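Long-range contact in myosin-17 (Arabidopsis thaliana, PDB 7KFL), which is a class XI myosin whose globular tail, the cargo-binding domain described here, probably links the actin-based motor to its cargo in plant cells: residues E164-K175 with D379-T387. Numbering follows the deposited sequence.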
ATOM      1  N   GLU A 164      -1.237  -5.091  10.809  1.00 50.57           N
ATOM      2  CA  GLU A 164      -2.240  -4.835   9.741  1.00 50.66           C
ATOM      3  C   GLU A 164      -2.795  -3.414   9.898  1.00 50.27           C
ATOM      4  O   GLU A 164      -2.917  -2.721   8.875  1.00 51.78           O
ATOM      5  CB  GLU A 164      -3.337  -5.898   9.787  1.00 51.96           C
ATOM      6  CG  GLU A 164      -2.859  -7.258   9.303  1.00 52.99           C
ATOM      7  CD  GLU A 164      -3.778  -8.429   9.606  1.00 53.98           C
ATOM      8  OE1 GLU A 164      -4.889  -8.196  10.124  1.00 54.86           O
ATOM      9  OE2 GLU A 164      -3.374  -9.575   9.324  1.00 54.91           O
ATOM     10  N   LYS A 165      -3.095  -2.995  11.131  1.00 49.93           N
ATOM     11  CA  LYS A 165      -3.610  -1.636  11.454  1.00 50.29           C
ATOM     12  C   LYS A 165      -2.561  -0.579  11.088  1.00 50.10           C
ATOM     13  O   LYS A 165      -2.925   0.420  10.435  1.00 51.08           O
ATOM     14  CB  LYS A 165      -3.969  -1.533  12.938  1.00 51.14           C
ATOM     15  CG  LYS A 165      -4.394  -0.149  13.408  1.00 51.54           C
ATOM     16  CD  LYS A 165      -5.034  -0.159  14.778  1.00 52.85           C
ATOM     17  CE  LYS A 165      -5.205   1.225  15.366  1.00 53.70           C
ATOM     18  NZ  LYS A 165      -6.217   2.016  14.628  1.00 54.01           N
ATOM     19  N   ILE A 166      -1.313  -0.788  11.514  1.00 49.33           N
ATOM     20  CA  ILE A 166      -0.174   0.144  11.267  1.00 49.17           C
ATOM     21  C   ILE A 166       0.050   0.246   9.752  1.00 49.14           C
ATOM     22  O   ILE A 166       0.017   1.377   9.231  1.00 49.14           O
ATOM     23  CB  ILE A 166       1.082  -0.303  12.047  1.00 48.39           C
ATOM     24  CG1 ILE A 166       0.917  -0.037  13.547  1.00 48.38           C
ATOM     25  CG2 ILE A 166       2.339   0.358  11.499  1.00 48.15           C
ATOM     26  CD1 ILE A 166       1.851  -0.839  14.425  1.00 48.62           C
ATOM     27  N   TYR A 167       0.237  -0.889   9.069  1.00 49.01           N
ATOM     28  CA  TYR A 167       0.355  -0.975   7.589  1.00 48.63           C
ATOM     29  C   TYR A 167      -0.767  -0.157   6.937  1.00 49.04           C
ATOM     30  O   TYR A 167      -0.480   0.649   6.033  1.00 49.67           O
ATOM     31  CB  TYR A 167       0.278  -2.425   7.105  1.00 48.17           C
ATOM     32  CG  TYR A 167       0.126  -2.567   5.612  1.00 47.96           C
ATOM     33  CD1 TYR A 167      -1.123  -2.551   5.012  1.00 47.68           C
ATOM     34  CD2 TYR A 167       1.234  -2.704   4.793  1.00 48.41           C
ATOM     35  CE1 TYR A 167      -1.268  -2.677   3.639  1.00 47.74           C
ATOM     36  CE2 TYR A 167       1.107  -2.837   3.418  1.00 48.35           C
ATOM     37  CZ  TYR A 167      -0.149  -2.820   2.838  1.00 47.83           C
ATOM     38  OH  TYR A 167      -0.270  -2.939   1.485  1.00 47.82           O
ATOM     39  N   GLY A 168      -2.006  -0.387   7.380  1.00 49.23           N
ATOM     40  CA  GLY A 168      -3.216   0.287   6.874  1.00 49.36           C
ATOM     41  C   GLY A 168      -3.149   1.794   7.048  1.00 49.64           C
ATOM     42  O   GLY A 168      -3.583   2.502   6.125  1.00 50.17           O
ATOM     43  N   MET A 169      -2.620   2.269   8.183  1.00 50.22           N
ATOM     44  CA  MET A 169      -2.575   3.712   8.554  1.00 50.85           C
ATOM     45  C   MET A 169      -1.510   4.441   7.723  1.00 50.11           C
ATOM     46  O   MET A 169      -1.796   5.566   7.272  1.00 50.15           O
ATOM     47  CB  MET A 169      -2.283   3.892  10.047  1.00 51.95           C
ATOM     48  CG  MET A 169      -3.517   3.714  10.911  1.00 52.58           C
ATOM     49  SD  MET A 169      -3.121   3.242  12.609  1.00 53.76           S
ATOM     50  CE  MET A 169      -2.802   4.850  13.334  1.00 53.56           C
ATOM     51  N   ILE A 170      -0.335   3.832   7.535  1.00 49.03           N
ATOM     52  CA  ILE A 170       0.748   4.366   6.654  1.00 49.00           C
ATOM     53  C   ILE A 170       0.166   4.547   5.246  1.00 48.04           C
ATOM     54  O   ILE A 170       0.234   5.676   4.716  1.00 47.89           O
ATOM     55  CB  ILE A 170       1.994   3.452   6.663  1.00 49.45           C
ATOM     56  CG1 ILE A 170       2.729   3.515   8.005  1.00 50.29           C
ATOM     57  CG2 ILE A 170       2.926   3.783   5.505  1.00 49.65           C
ATOM     58  CD1 ILE A 170       3.792   2.448   8.187  1.00 50.50           C
ATOM     59  N   ARG A 171      -0.394   3.475   4.680  1.00 47.01           N
ATOM     60  CA  ARG A 171      -0.992   3.448   3.317  1.00 47.07           C
ATOM     61  C   ARG A 171      -2.084   4.519   3.206  1.00 46.91           C
ATOM     62  O   ARG A 171      -2.051   5.291   2.234  1.00 46.84           O
ATOM     63  CB  ARG A 171      -1.556   2.057   3.012  1.00 46.63           C
ATOM     64  CG  ARG A 171      -2.335   1.961   1.707  1.00 46.66           C
ATOM     65  CD  ARG A 171      -3.188   0.710   1.663  1.00 46.84           C
ATOM     66  NE  ARG A 171      -4.265   0.758   2.645  1.00 46.60           N
ATOM     67  CZ  ARG A 171      -5.022  -0.273   3.001  1.00 46.48           C
ATOM     68  NH1 ARG A 171      -4.836  -1.466   2.458  1.00 46.35           N
ATOM     69  NH2 ARG A 171      -5.968  -0.106   3.908  1.00 46.83           N
ATOM     70  N   ASP A 172      -3.021   4.553   4.156  1.00 47.59           N
ATOM     71  CA  ASP A 172      -4.194   5.469   4.132  1.00 48.88           C
ATOM     72  C   ASP A 172      -3.709   6.917   4.321  1.00 48.69           C
ATOM     73  O   ASP A 172      -4.254   7.802   3.639  1.00 48.68           O
ATOM     74  CB  ASP A 172      -5.267   5.016   5.133  1.00 50.17           C
ATOM     75  CG  ASP A 172      -6.002   3.738   4.733  1.00 51.11           C
ATOM     76  OD1 ASP A 172      -5.784   3.249   3.598  1.00 51.36           O
ATOM     77  OD2 ASP A 172      -6.790   3.230   5.560  1.00 51.57           O
ATOM     78  N   ASN A 173      -2.703   7.152   5.174  1.00 49.01           N
ATOM     79  CA  ASN A 173      -2.076   8.491   5.377  1.00 49.48           C
ATOM     80  C   ASN A 173      -1.503   9.010   4.050  1.00 49.30           C
ATOM     81  O   ASN A 173      -1.681  10.212   3.761  1.00 48.14           O
ATOM     82  CB  ASN A 173      -0.968   8.471   6.436  1.00 49.86           C
ATOM     83  CG  ASN A 173      -1.480   8.499   7.861  1.00 50.49           C
ATOM     84  OD1 ASN A 173      -2.685   8.547   8.100  1.00 51.25           O
ATOM     85  ND2 ASN A 173      -0.568   8.462   8.819  1.00 50.99           N
ATOM     86  N   LEU A 174      -0.830   8.139   3.290  1.00 48.85           N
ATOM     87  CA  LEU A 174      -0.243   8.459   1.960  1.00 49.08           C
ATOM     88  C   LEU A 174      -1.372   8.745   0.959  1.00 49.97           C
ATOM     89  O   LEU A 174      -1.236   9.724   0.200  1.00 49.21           O
ATOM     90  CB  LEU A 174       0.648   7.295   1.509  1.00 48.69           C
ATOM     91  CG  LEU A 174       1.289   7.415   0.126  1.00 48.37           C
ATOM     92  CD1 LEU A 174       1.924   8.780  -0.087  1.00 48.73           C
ATOM     93  CD2 LEU A 174       2.325   6.321  -0.074  1.00 48.57           C
ATOM     94  N   LYS A 175      -2.442   7.938   0.972  1.00 52.19           N
ATOM     95  CA  LYS A 175      -3.662   8.127   0.135  1.00 54.14           C
ATOM     96  C   LYS A 175      -4.245   9.527   0.377  1.00 55.32           C
ATOM     97  O   LYS A 175      -4.578  10.199  -0.612  1.00 56.41           O
ATOM     98  CB  LYS A 175      -4.727   7.064   0.434  1.00 55.51           C
ATOM     99  CG  LYS A 175      -4.498   5.700  -0.209  1.00 56.71           C
ATOM    100  CD  LYS A 175      -5.711   4.784  -0.158  1.00 57.83           C
ATOM    101  CE  LYS A 175      -5.413   3.374  -0.632  1.00 58.99           C
ATOM    102  NZ  LYS A 175      -6.615   2.503  -0.598  1.00 59.61           N
ATOM    103  N   ASP A 379     -12.386   0.007  -8.491  1.00 53.80           N
ATOM    104  CA  ASP A 379     -12.239   0.148  -7.020  1.00 55.03           C
ATOM    105  C   ASP A 379     -10.793  -0.199  -6.658  1.00 54.82           C
ATOM    106  O   ASP A 379     -10.246  -1.147  -7.257  1.00 55.05           O
ATOM    107  CB  ASP A 379     -13.245  -0.730  -6.274  1.00 56.44           C
ATOM    108  CG  ASP A 379     -13.742  -0.117  -4.977  1.00 58.47           C
ATOM    109  OD1 ASP A 379     -13.048   0.776  -4.443  1.00 60.23           O
ATOM    110  OD2 ASP A 379     -14.825  -0.533  -4.512  1.00 60.60           O
ATOM    111  N   ASP A 380     -10.203   0.554  -5.728  1.00 54.83           N
ATOM    112  CA  ASP A 380      -8.806   0.353  -5.255  1.00 54.18           C
ATOM    113  C   ASP A 380      -8.750  -0.900  -4.373  1.00 52.70           C
ATOM    114  O   ASP A 380      -9.822  -1.432  -4.023  1.00 51.85           O
ATOM    115  CB  ASP A 380      -8.280   1.587  -4.513  1.00 54.83           C
ATOM    116  CG  ASP A 380      -9.108   2.005  -3.307  1.00 56.12           C
ATOM    117  OD1 ASP A 380      -9.626   1.111  -2.601  1.00 57.25           O
ATOM    118  OD2 ASP A 380      -9.231   3.225  -3.084  1.00 57.13           O
ATOM    119  N   ASP A 381      -7.536  -1.332  -4.027  1.00 51.61           N
ATOM    120  CA  ASP A 381      -7.268  -2.467  -3.106  1.00 51.08           C
ATOM    121  C   ASP A 381      -7.037  -1.903  -1.700  1.00 51.08           C
ATOM    122  O   ASP A 381      -5.938  -1.365  -1.455  1.00 51.96           O
ATOM    123  CB  ASP A 381      -6.077  -3.294  -3.596  1.00 50.78           C
ATOM    124  CG  ASP A 381      -5.851  -4.578  -2.821  1.00 50.88           C
ATOM    125  OD1 ASP A 381      -6.734  -4.941  -2.016  1.00 50.40           O
ATOM    126  OD2 ASP A 381      -4.792  -5.208  -3.032  1.00 51.36           O
ATOM    127  N   SER A 382      -8.040  -2.004  -0.821  1.00 50.94           N
ATOM    128  CA  SER A 382      -7.973  -1.562   0.597  1.00 51.49           C
ATOM    129  C   SER A 382      -7.867  -2.786   1.517  1.00 51.39           C
ATOM    130  O   SER A 382      -7.991  -2.612   2.744  1.00 51.07           O
ATOM    131  CB  SER A 382      -9.152  -0.691   0.959  1.00 52.27           C
ATOM    132  OG  SER A 382     -10.295  -1.476   1.271  1.00 53.02           O
ATOM    133  N   SER A 383      -7.630  -3.969   0.941  1.00 51.17           N
ATOM    134  CA  SER A 383      -7.436  -5.251   1.667  1.00 51.18           C
ATOM    135  C   SER A 383      -6.040  -5.284   2.300  1.00 50.74           C
ATOM    136  O   SER A 383      -5.191  -4.477   1.892  1.00 51.18           O
ATOM    137  CB  SER A 383      -7.633  -6.426   0.742  1.00 51.43           C
ATOM    138  OG  SER A 383      -6.485  -6.624  -0.074  1.00 50.82           O
ATOM    139  N   ILE A 384      -5.824  -6.183   3.266  1.00 50.79           N
ATOM    140  CA  ILE A 384      -4.473  -6.567   3.776  1.00 50.48           C
ATOM    141  C   ILE A 384      -3.916  -7.606   2.805  1.00 51.03           C
ATOM    142  O   ILE A 384      -4.445  -8.711   2.710  1.00 50.46           O
ATOM    143  CB  ILE A 384      -4.544  -7.070   5.236  1.00 50.19           C
ATOM    144  CG1 ILE A 384      -4.471  -5.917   6.244  1.00 49.88           C
ATOM    145  CG2 ILE A 384      -3.462  -8.102   5.526  1.00 50.28           C
ATOM    146  CD1 ILE A 384      -5.467  -4.802   6.012  1.00 49.84           C
ATOM    147  N   PRO A 385      -2.866  -7.274   2.017  1.00 51.63           N
ATOM    148  CA  PRO A 385      -2.386  -8.162   0.959  1.00 52.97           C
ATOM    149  C   PRO A 385      -1.279  -9.145   1.375  1.00 53.91           C
ATOM    150  O   PRO A 385      -0.553  -9.594   0.504  1.00 53.57           O
ATOM    151  CB  PRO A 385      -1.849  -7.131  -0.042  1.00 52.43           C
ATOM    152  CG  PRO A 385      -1.214  -6.083   0.845  1.00 51.91           C
ATOM    153  CD  PRO A 385      -2.117  -6.008   2.060  1.00 51.44           C
ATOM    154  N   PHE A 386      -1.185  -9.476   2.668  1.00 55.71           N
ATOM    155  CA  PHE A 386      -0.114 -10.339   3.235  1.00 57.39           C
ATOM    156  C   PHE A 386      -0.611 -11.086   4.474  1.00 59.45           C
ATOM    157  O   PHE A 386      -1.494 -10.569   5.188  1.00 59.54           O
ATOM    158  CB  PHE A 386       1.114  -9.501   3.603  1.00 57.05           C
ATOM    159  CG  PHE A 386       0.857  -8.435   4.638  1.00 55.95           C
ATOM    160  CD1 PHE A 386       0.930  -8.723   5.992  1.00 55.55           C
ATOM    161  CD2 PHE A 386       0.534  -7.142   4.257  1.00 55.54           C
ATOM    162  CE1 PHE A 386       0.687  -7.740   6.940  1.00 55.24           C
ATOM    163  CE2 PHE A 386       0.295  -6.160   5.204  1.00 54.84           C
ATOM    164  CZ  PHE A 386       0.370  -6.461   6.545  1.00 54.96           C
ATOM    165  N   THR A 387      -0.026 -12.263   4.717  1.00 62.58           N
ATOM    166  CA  THR A 387      -0.151 -13.060   5.966  1.00 65.16           C
ATOM    167  C   THR A 387       1.215 -13.083   6.662  1.00 67.87           C
ATOM    168  O   THR A 387       2.226 -12.816   5.983  1.00 68.04           O
ATOM    169  CB  THR A 387      -0.674 -14.470   5.665  1.00 65.65           C
ATOM    170  OG1 THR A 387       0.217 -15.091   4.739  1.00 66.18           O
ATOM    171  CG2 THR A 387      -2.077 -14.465   5.097  1.00 65.57           C
TER
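Tyr167 lies with one ring face over the edge of Phe386, whose CE2 sits 3.5 Å above the tyrosine plane and over its centre. Ring planes at 73° and centroids 5.0 Å apart make this a T-shaped (edge-to-face) pair. The tyrosine reaches it with CG anti to the backbone N (chi1 169°), which also carries CE1 to 3.8 Å from Pro385 CD. An alanine at Tyr167 would remove the ring face, and the edge of Phe386 and the Pro385 ring would probably lose their shared apolar partner. One turn earlier on the helix, the aliphatic part of Glu164 crosses Ile384 at about a right angle, Glu164 CG to Ile384 CG1 at 3.7 Å.

Polar contacts take over further along. The guanidinium of Arg171, its chain bent at chi3 (67°), meets Ser383 O with its edge, while Ser382 CA lies over one face; NH1 to Ser383 O (3.1 Å) and NH2 to Ser382 O are both weak bonds. Arg171 NE forms a salt bridge with Asp172 OD1 (3.1 Å), and Gln245 of helix 236-260 is the stronger partner of NH1, through OE1, its NE2 donating to Ser383 O. On the loop side, Asp381 OD1 accepts from Ser383 N at 3.2 Å, an Asx turn, and also from Ser383 OG. A long salt bridge, Lys175 NZ to Asp380 OD2 at 3.7 Å, ends the row.

Glu164, Tyr167, Arg171 and Lys175, spaced i, i+3/i+4, form one stripe of helix 150-186, along which an irregular C-terminal loop runs antiparallel in this helical globular tail.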